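Local coordinates for probable conserved lipoprotein LpqN (Mycobacterium tuberculosis, PDB 6MNA) that takes part in cell envelope biogenesis, interacts with the periplasmic domains of mycolate transporters, and is a virulence factor needed for survival inside host cells, at residues A160-F165 with A184-V189; I121-S126 with F197-N202. All blocks are in the same frame, centred on the assembly; numbering follows the deposited sequence.

Interaction 1: A160-F165 with A184-V189. With U2D (6-O-decanoyl-alpha-D-glucopyranose), chain B.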
ATOM      1  N   ALA A 160       8.302   4.879  -8.571  1.00 20.79           N
ATOM      2  CA  ALA A 160       8.789   3.518  -8.600  1.00 21.79           C
ATOM      3  C   ALA A 160       7.983   2.699  -9.602  1.00 27.85           C
ATOM      4  O   ALA A 160       7.076   3.190 -10.282  1.00 23.50           O
ATOM      5  CB  ALA A 160       8.701   2.904  -7.198  1.00 33.96           C
ATOM      6  N   THR A 161       8.332   1.424  -9.701  1.00 24.44           N
ATOM      7  CA  THR A 161       7.552   0.484 -10.484  1.00 22.94           C
ATOM      8  C   THR A 161       7.316  -0.762  -9.652  1.00 26.72           C
ATOM      9  O   THR A 161       8.019  -1.020  -8.666  1.00 36.02           O
ATOM     10  CB  THR A 161       8.222   0.079 -11.810  1.00 35.10           C
ATOM     11  OG1 THR A 161       9.470  -0.566 -11.542  1.00 41.05           O
ATOM     12  CG2 THR A 161       8.469   1.305 -12.678  1.00 34.50           C
ATOM     13  N   LEU A 162       6.312  -1.514 -10.063  1.00 26.15           N
ATOM     14  CA  LEU A 162       6.030  -2.816  -9.475  1.00 30.81           C
ATOM     15  C   LEU A 162       5.441  -3.646 -10.601  1.00 28.32           C
ATOM     16  O   LEU A 162       4.454  -3.237 -11.221  1.00 27.80           O
ATOM     17  CB  LEU A 162       5.059  -2.734  -8.287  1.00 26.38           C
ATOM     18  CG  LEU A 162       5.040  -4.007  -7.433  1.00 24.99           C
ATOM     19  CD1 LEU A 162       6.449  -4.340  -6.857  1.00 34.88           C
ATOM     20  CD2 LEU A 162       4.022  -3.913  -6.327  1.00 33.07           C
ATOM     21  N   GLY A 163       6.075  -4.770 -10.912  1.00 32.12           N
ATOM     22  CA  GLY A 163       5.508  -5.650 -11.907  1.00 39.88           C
ATOM     23  C   GLY A 163       5.261  -4.974 -13.235  1.00 29.71           C
ATOM     24  O   GLY A 163       4.315  -5.339 -13.943  1.00 44.31           O
ATOM     25  N   GLY A 164       6.076  -3.981 -13.580  1.00 41.11           N
ATOM     26  CA  GLY A 164       5.969  -3.286 -14.850  1.00 41.71           C
ATOM     27  C   GLY A 164       4.947  -2.171 -14.915  1.00 42.38           C
ATOM     28  O   GLY A 164       4.707  -1.642 -16.012  1.00 41.80           O
ATOM     29  N   PHE A 165       4.296  -1.836 -13.798  1.00 29.44           N
ATOM     30  CA  PHE A 165       3.329  -0.745 -13.737  1.00 23.50           C
ATOM     31  C   PHE A 165       3.877   0.380 -12.883  1.00 22.47           C
ATOM     32  O   PHE A 165       4.715   0.161 -12.012  1.00 24.55           O
ATOM     33  CB  PHE A 165       2.011  -1.213 -13.147  1.00 24.50           C
ATOM     34  CG  PHE A 165       1.246  -2.080 -14.051  1.00 21.55           C
ATOM     35  CD1 PHE A 165       1.464  -3.438 -14.059  1.00 30.77           C
ATOM     36  CD2 PHE A 165       0.330  -1.544 -14.920  1.00 20.43           C
ATOM     37  CE1 PHE A 165       0.712  -4.267 -14.925  1.00 29.12           C
ATOM     38  CE2 PHE A 165      -0.421  -2.371 -15.783  1.00 26.04           C
ATOM     39  CZ  PHE A 165      -0.199  -3.716 -15.794  1.00 23.54           C
ATOM     40  N   ALA A 184       5.149   2.913   5.707  1.00 21.97           N
ATOM     41  CA  ALA A 184       5.461   3.182   4.318  1.00 20.62           C
ATOM     42  C   ALA A 184       4.265   2.724   3.509  1.00 26.87           C
ATOM     43  O   ALA A 184       3.503   1.853   3.935  1.00 24.71           O
ATOM     44  CB  ALA A 184       6.720   2.477   3.842  1.00 24.25           C
ATOM     45  N   GLN A 185       4.109   3.335   2.347  1.00 23.12           N
ATOM     46  CA  GLN A 185       3.025   2.954   1.457  1.00 18.72           C
ATOM     47  C   GLN A 185       3.541   2.990   0.022  1.00 24.47           C
ATOM     48  O   GLN A 185       4.153   3.978  -0.391  1.00 20.08           O
ATOM     49  CB  GLN A 185       1.849   3.879   1.636  1.00 19.41           C
ATOM     50  CG  GLN A 185       0.708   3.538   0.731  1.00 20.30           C
ATOM     51  CD  GLN A 185      -0.431   4.477   0.920  1.00 25.98           C
ATOM     52  OE1 GLN A 185      -0.337   5.656   0.582  1.00 28.58           O
ATOM     53  NE2 GLN A 185      -1.542   3.956   1.436  1.00 30.02           N
ATOM     54  N   LYS A 186       3.341   1.892  -0.700  1.00 20.34           N
ATOM     55  CA  LYS A 186       3.537   1.873  -2.147  1.00 18.22           C
ATOM     56  C   LYS A 186       2.174   1.806  -2.816  1.00 24.20           C
ATOM     57  O   LYS A 186       1.338   0.964  -2.460  1.00 21.67           O
ATOM     58  CB  LYS A 186       4.414   0.700  -2.565  1.00 21.40           C
ATOM     59  CG  LYS A 186       4.762   0.677  -4.058  1.00 23.11           C
ATOM     60  CD  LYS A 186       5.855  -0.380  -4.352  1.00 33.93           C
ATOM     61  CE  LYS A 186       6.729   0.058  -5.524  1.00 44.21           C
ATOM     62  NZ  LYS A 186       7.914  -0.809  -5.779  1.00 44.83           N
ATOM     63  N   THR A 187       1.943   2.712  -3.762  1.00 19.83           N
ATOM     64  CA  THR A 187       0.703   2.750  -4.528  1.00 16.49           C
ATOM     65  C   THR A 187       1.047   2.395  -5.964  1.00 18.14           C
ATOM     66  O   THR A 187       1.970   2.971  -6.540  1.00 20.78           O
ATOM     67  CB  THR A 187       0.060   4.147  -4.468  1.00 20.43           C
ATOM     68  OG1 THR A 187      -0.258   4.503  -3.100  1.00 23.02           O
ATOM     69  CG2 THR A 187      -1.214   4.232  -5.297  1.00 22.43           C
ATOM     70  N   VAL A 188       0.330   1.428  -6.530  1.00 15.40           N
ATOM     71  CA  VAL A 188       0.571   0.998  -7.902  1.00 19.47           C
ATOM     72  C   VAL A 188      -0.706   1.238  -8.688  1.00 20.83           C
ATOM     73  O   VAL A 188      -1.789   0.843  -8.242  1.00 19.45           O
ATOM     74  CB  VAL A 188       0.942  -0.493  -8.006  1.00 22.71           C
ATOM     75  CG1 VAL A 188       1.357  -0.802  -9.416  1.00 21.72           C
ATOM     76  CG2 VAL A 188       1.968  -0.924  -6.999  1.00 21.28           C
ATOM     77  N   VAL A 189      -0.574   1.856  -9.857  1.00 18.90           N
ATOM     78  CA  VAL A 189      -1.709   2.149 -10.711  1.00 17.75           C
ATOM     79  C   VAL A 189      -1.665   1.188 -11.889  1.00 19.36           C
ATOM     80  O   VAL A 189      -0.656   1.072 -12.585  1.00 19.29           O
ATOM     81  CB  VAL A 189      -1.739   3.619 -11.142  1.00 23.86           C
ATOM     82  CG1 VAL A 189      -2.951   3.889 -11.978  1.00 32.77           C
ATOM     83  CG2 VAL A 189      -1.834   4.470  -9.900  1.00 30.51           C
TER
HETATM   84  C1  U2D B   1      12.572   6.917   6.144  1.00 72.91           C
HETATM   85  C2  U2D B   1      12.778   7.901   4.919  1.00 73.67           C
HETATM   86  C3  U2D B   1      12.598   7.155   3.558  1.00 65.33           C
HETATM   87  C4  U2D B   1      13.050   5.746   3.825  1.00 82.26           C
HETATM   88  C5  U2D B   1      11.876   5.203   4.726  1.00 67.87           C
HETATM   89  C6  U2D B   1      12.123   3.865   5.394  1.00 61.78           C
HETATM   90  CAX U2D B   1      10.233   2.466   4.934  1.00 52.26           C
HETATM   91  CAY U2D B   1      10.478   1.108   5.565  1.00 52.70           C
HETATM   92  CAZ U2D B   1      10.529  -0.010   4.525  1.00 52.09           C
HETATM   93  CBA U2D B   1       9.151  -0.415   4.031  1.00 49.42           C
HETATM   94  CBB U2D B   1       8.836   0.117   2.605  1.00 50.95           C
HETATM   95  CBC U2D B   1       7.521  -0.626   2.356  1.00 52.72           C
HETATM   96  CBD U2D B   1       6.902  -0.068   1.106  1.00 48.75           C
HETATM   97  CBE U2D B   1       5.438  -0.643   1.045  1.00 40.03           C
HETATM   98  CBF U2D B   1       5.570  -2.153   0.933  1.00 40.93           C
HETATM   99  CBG U2D B   1       6.383  -2.578  -0.320  1.00 46.06           C
HETATM  100  O11 U2D B   1      10.788   2.490   3.617  1.00 65.94           O
HETATM  101  O2  U2D B   1      11.867   9.018   4.918  1.00 69.95           O
HETATM  102  O3  U2D B   1      13.275   7.817   2.454  1.00 72.84           O
HETATM  103  O4  U2D B   1      13.199   4.971   2.620  1.00 62.51           O
HETATM  104  O5  U2D B   1      11.485   6.073   5.846  1.00 67.21           O
HETATM  105  O6  U2D B   1      10.817   3.449   5.807  1.00 50.79           O

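Interaction 2: I121-S126 with F197-N202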
ATOM      1  N   ILE A 121       2.626  -5.917   6.622  1.00 26.49           N
ATOM      2  CA  ILE A 121       2.409  -5.236   5.358  1.00 21.00           C
ATOM      3  C   ILE A 121       1.088  -5.788   4.820  1.00 27.41           C
ATOM      4  O   ILE A 121       0.932  -7.003   4.672  1.00 25.49           O
ATOM      5  CB  ILE A 121       3.543  -5.467   4.368  1.00 21.43           C
ATOM      6  CG1 ILE A 121       4.897  -5.112   5.006  1.00 27.14           C
ATOM      7  CG2 ILE A 121       3.275  -4.656   3.109  1.00 29.01           C
ATOM      8  CD1 ILE A 121       6.051  -5.381   4.107  1.00 33.38           C
ATOM      9  N   VAL A 122       0.139  -4.900   4.630  1.00 24.08           N
ATOM     10  CA  VAL A 122      -1.226  -5.216   4.267  1.00 25.62           C
ATOM     11  C   VAL A 122      -1.457  -4.678   2.864  1.00 24.16           C
ATOM     12  O   VAL A 122      -1.005  -3.588   2.522  1.00 23.50           O
ATOM     13  CB  VAL A 122      -2.182  -4.587   5.295  1.00 31.21           C
ATOM     14  CG1 VAL A 122      -3.495  -4.256   4.684  1.00 35.98           C
ATOM     15  CG2 VAL A 122      -2.306  -5.530   6.521  1.00 32.34           C
ATOM     16  N   ALA A 123      -2.210  -5.410   2.074  1.00 21.00           N
ATOM     17  CA  ALA A 123      -2.549  -4.980   0.727  1.00 25.34           C
ATOM     18  C   ALA A 123      -4.026  -4.619   0.616  1.00 21.58           C
ATOM     19  O   ALA A 123      -4.897  -5.224   1.276  1.00 22.37           O
ATOM     20  CB  ALA A 123      -2.184  -6.069  -0.277  1.00 24.19           C
ATOM     21  N   ILE A 124      -4.310  -3.615  -0.199  1.00 18.51           N
ATOM     22  CA  ILE A 124      -5.654  -3.195  -0.547  1.00 22.03           C
ATOM     23  C   ILE A 124      -5.728  -3.038  -2.066  1.00 21.75           C
ATOM     24  O   ILE A 124      -4.823  -2.473  -2.675  1.00 21.27           O
ATOM     25  CB  ILE A 124      -6.044  -1.864   0.102  1.00 27.58           C
ATOM     26  CG1 ILE A 124      -5.736  -1.859   1.607  1.00 34.65           C
ATOM     27  CG2 ILE A 124      -7.519  -1.577  -0.192  1.00 29.05           C
ATOM     28  CD1 ILE A 124      -5.785  -0.475   2.195  1.00 40.24           C
ATOM     29  N   LEU A 125      -6.780  -3.552  -2.680  1.00 20.91           N
ATOM     30  CA  LEU A 125      -6.910  -3.411  -4.131  1.00 20.94           C
ATOM     31  C   LEU A 125      -8.279  -2.832  -4.427  1.00 27.99           C
ATOM     32  O   LEU A 125      -9.315  -3.389  -4.010  1.00 22.24           O
ATOM     33  CB  LEU A 125      -6.733  -4.758  -4.834  1.00 23.14           C
ATOM     34  CG  LEU A 125      -6.086  -4.949  -6.217  1.00 34.80           C
ATOM     35  CD1 LEU A 125      -6.814  -5.956  -7.098  1.00 23.13           C
ATOM     36  CD2 LEU A 125      -5.745  -3.668  -6.975  1.00 25.86           C
ATOM     37  N   SER A 126      -8.286  -1.726  -5.136  1.00 24.56           N
ATOM     38  CA  SER A 126      -9.513  -1.049  -5.492  1.00 26.56           C
ATOM     39  C   SER A 126      -9.644  -0.942  -7.004  1.00 27.69           C
ATOM     40  O   SER A 126      -8.647  -0.811  -7.713  1.00 22.20           O
ATOM     41  CB  SER A 126      -9.565   0.329  -4.925  1.00 27.80           C
ATOM     42  OG  SER A 126      -9.403   0.289  -3.535  1.00 37.46           O
ATOM     43  N   PHE A 197      -7.171  -0.011 -11.718  1.00 19.24           N
ATOM     44  CA  PHE A 197      -7.018  -0.668 -10.448  1.00 17.55           C
ATOM     45  C   PHE A 197      -5.897   0.021  -9.693  1.00 18.62           C
ATOM     46  O   PHE A 197      -4.890   0.418 -10.275  1.00 20.30           O
ATOM     47  CB  PHE A 197      -6.693  -2.132 -10.630  1.00 18.75           C
ATOM     48  CG  PHE A 197      -7.845  -2.912 -11.216  1.00 21.00           C
ATOM     49  CD1 PHE A 197      -8.071  -2.918 -12.582  1.00 20.00           C
ATOM     50  CD2 PHE A 197      -8.768  -3.519 -10.389  1.00 22.33           C
ATOM     51  CE1 PHE A 197      -9.184  -3.605 -13.139  1.00 23.66           C
ATOM     52  CE2 PHE A 197      -9.872  -4.227 -10.939  1.00 26.95           C
ATOM     53  CZ  PHE A 197     -10.076  -4.247 -12.319  1.00 31.28           C
ATOM     54  N   VAL A 198      -6.093   0.157  -8.408  1.00 17.68           N
ATOM     55  CA  VAL A 198      -5.087   0.780  -7.546  1.00 18.64           C
ATOM     56  C   VAL A 198      -4.767  -0.187  -6.423  1.00 21.99           C
ATOM     57  O   VAL A 198      -5.661  -0.551  -5.631  1.00 22.22           O
ATOM     58  CB  VAL A 198      -5.571   2.106  -6.971  1.00 21.64           C
ATOM     59  CG1 VAL A 198      -4.485   2.711  -6.062  1.00 21.98           C
ATOM     60  CG2 VAL A 198      -6.020   3.053  -8.074  1.00 27.51           C
ATOM     61  N   LEU A 199      -3.514  -0.601  -6.360  1.00 19.06           N
ATOM     62  CA  LEU A 199      -2.997  -1.473  -5.327  1.00 18.64           C
ATOM     63  C   LEU A 199      -2.276  -0.583  -4.336  1.00 21.55           C
ATOM     64  O   LEU A 199      -1.405   0.186  -4.733  1.00 20.37           O
ATOM     65  CB  LEU A 199      -1.992  -2.460  -5.871  1.00 16.31           C
ATOM     66  CG  LEU A 199      -1.318  -3.397  -4.871  1.00 20.42           C
ATOM     67  CD1 LEU A 199      -2.315  -4.381  -4.296  1.00 22.57           C
ATOM     68  CD2 LEU A 199      -0.219  -4.116  -5.573  1.00 25.04           C
ATOM     69  N   GLN A 200      -2.602  -0.719  -3.061  1.00 19.01           N
ATOM     70  CA  GLN A 200      -1.795  -0.052  -2.034  1.00 15.54           C
ATOM     71  C   GLN A 200      -1.212  -1.116  -1.119  1.00 21.70           C
ATOM     72  O   GLN A 200      -1.901  -2.052  -0.700  1.00 23.97           O
ATOM     73  CB  GLN A 200      -2.596   0.960  -1.274  1.00 21.62           C
ATOM     74  CG  GLN A 200      -3.048   2.131  -2.172  1.00 26.71           C
ATOM     75  CD  GLN A 200      -3.501   3.357  -1.417  1.00 35.42           C
ATOM     76  OE1 GLN A 200      -4.470   3.316  -0.679  1.00 30.30           O
ATOM     77  NE2 GLN A 200      -2.787   4.464  -1.602  1.00 31.39           N
ATOM     78  N   LEU A 201       0.069  -0.958  -0.816  1.00 18.72           N
ATOM     79  CA  LEU A 201       0.796  -1.846   0.087  1.00 19.78           C
ATOM     80  C   LEU A 201       1.199  -1.000   1.280  1.00 23.57           C
ATOM     81  O   LEU A 201       1.972  -0.048   1.118  1.00 24.27           O
ATOM     82  CB  LEU A 201       1.979  -2.468  -0.598  1.00 20.72           C
ATOM     83  CG  LEU A 201       1.741  -3.206  -1.899  1.00 30.35           C
ATOM     84  CD1 LEU A 201       2.999  -3.733  -2.483  1.00 28.94           C
ATOM     85  CD2 LEU A 201       0.792  -4.302  -1.605  1.00 26.32           C
ATOM     86  N   ASN A 202       0.633  -1.303   2.456  1.00 23.09           N
ATOM     87  CA  ASN A 202       0.754  -0.467   3.641  1.00 21.24           C
ATOM     88  C   ASN A 202       1.608  -1.182   4.679  1.00 25.48           C
ATOM     89  O   ASN A 202       1.182  -2.184   5.257  1.00 24.44           O
ATOM     90  CB  ASN A 202      -0.611  -0.156   4.242  1.00 25.98           C
ATOM     91  CG  ASN A 202      -1.475   0.688   3.334  1.00 28.65           C
ATOM     92  OD1 ASN A 202      -0.977   1.547   2.623  1.00 31.16           O
ATOM     93  ND2 ASN A 202      -2.770   0.463   3.377  1.00 32.35           N
TER
HETATM   94  O   HOH W   1      -6.556   0.755  -3.207  1.00 33.11           O

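Interaction 1: A160-F165 with A184-V189
Lys186 reaches from strand 179-192 to the end of strand 152-162, where its NZ donates a hydrogen bond of 2.9 Å to the backbone O of Thr161. Its CG lies opposite the backbone N, and a single bend at chi3, -149°, in an otherwise extended chain takes the ammonium group to that carbonyl. NZ sits well above the carbonyl plane, off the lone pairs, with a C=O...N angle of 139°. Ala160 CB packs against Lys186 CE at 3.8 Å, and Leu162, its side chain running obliquely to that of the lysine, has CD1 4.0 Å from Lys186 NZ. Asp221 offers this nitrogen a second, long and weak ionic partner.

Leu162 then meets Val188 at about a right angle, CD2 against CG2 at 3.7 Å. The other methyl of Val188, CG1, faces Phe165 CB at 3.8 Å. The far end of the phenylalanine ring leads away, while both CB and the ring atom CD2 of Phe165 keep 3.6 Å from Val189 O, which meets the ring obliquely. Thus the two branches of one valine serve residues at both ends of the Leu162-Phe165 turn.

Toward the start of the 184-189 segment, Ala184 CB lies 3.4 Å from CBB of the decanoyl chain, and Lys186 CB borders the same chain at CBE. The short segments 160-162 and 184-189 cross at 68°. Strand 165-176 pairs with both strands: this is a two-residue type I' hairpin in a strongly curled antiparallel sheet, whose next-but-one strands meet through side chains beside the acyl chain.

Interaction 2: I121-S126 with F197-N202
Antiparallel pairing of neighbouring strands joins Val122 through Ser126 to Asn202 through Val198, close to the centre of the chain and within its large curved sheet. Three hydrogen-bonded pairs carry six backbone bonds, from Asn202 N to Val122 O at 2.8 Å to Val122 N to Asn202 O at 3.0 Å. At the intervening non-hydrogen-bonded pairs, Ala123 with Leu201 and Leu125 with Leu199, the CA atoms draw closer.

On the face bearing Ala123 and Leu125 the contact is mainly apolar. Leu201 brings CD2 against Ala123 CB at 3.7 Å. Leu125 CD2 leans onto Val198 O at 3.4 Å and lies 4.1 Å from both Leu199 CB and Phe197 CB. Tyr104 covers Ala123 and Leu125, with Val75 also on Leu125.

The other face is mixed, with Val122, Ile124 and Val198 among polar groups. Ile124 and Asn202 cross obliquely, Ile124 CD1 resting on Asn202 ND2 at 3.4 Å, a van der Waals contact. Asn202 OD1 has Gln185 NE2 as its partner, and Gln200 NE2 is hydrogen-bonded to Thr187 OG1. One water bridges Ser126 OG to Val198 O, 2.9 Å from each, and donates to the carbonyl. That oxygen already accepts Ser126 N, so it is gripped twice. The chemistry thus sets a mainly apolar face, where Ile121 and Leu201 touch helix 210-223 and the ligand, against a mixed one where amides, a hydroxyl and water find partners beside the backbone ladder.

Strand 179-192 of interaction 1 and strand 195-206 of interaction 2 are successive in the chain and adjacent in the sheet, which brings the two contacts' centres about 10 Å apart. Direct links join them, both probable hydrogen bonds: Val188 N lies 2.8 Å from Leu199 O, and Gln185 NE2 connects the contacts at 2.7 Å from Asn202 OD1. Thr187 CG2 also packs on Val198 CG1, at 3.7 Å. The same sheet face serves the ligand from both contacts, Ala184 and Lys186 in interaction 1, Ile121 and Leu201 in interaction 2, while the backbone N of Ser154 and O of Gly171 are hydrogen-bonded to it. The pair illustrates how a curved sheet can form an acyl-chain site from adjoining strands.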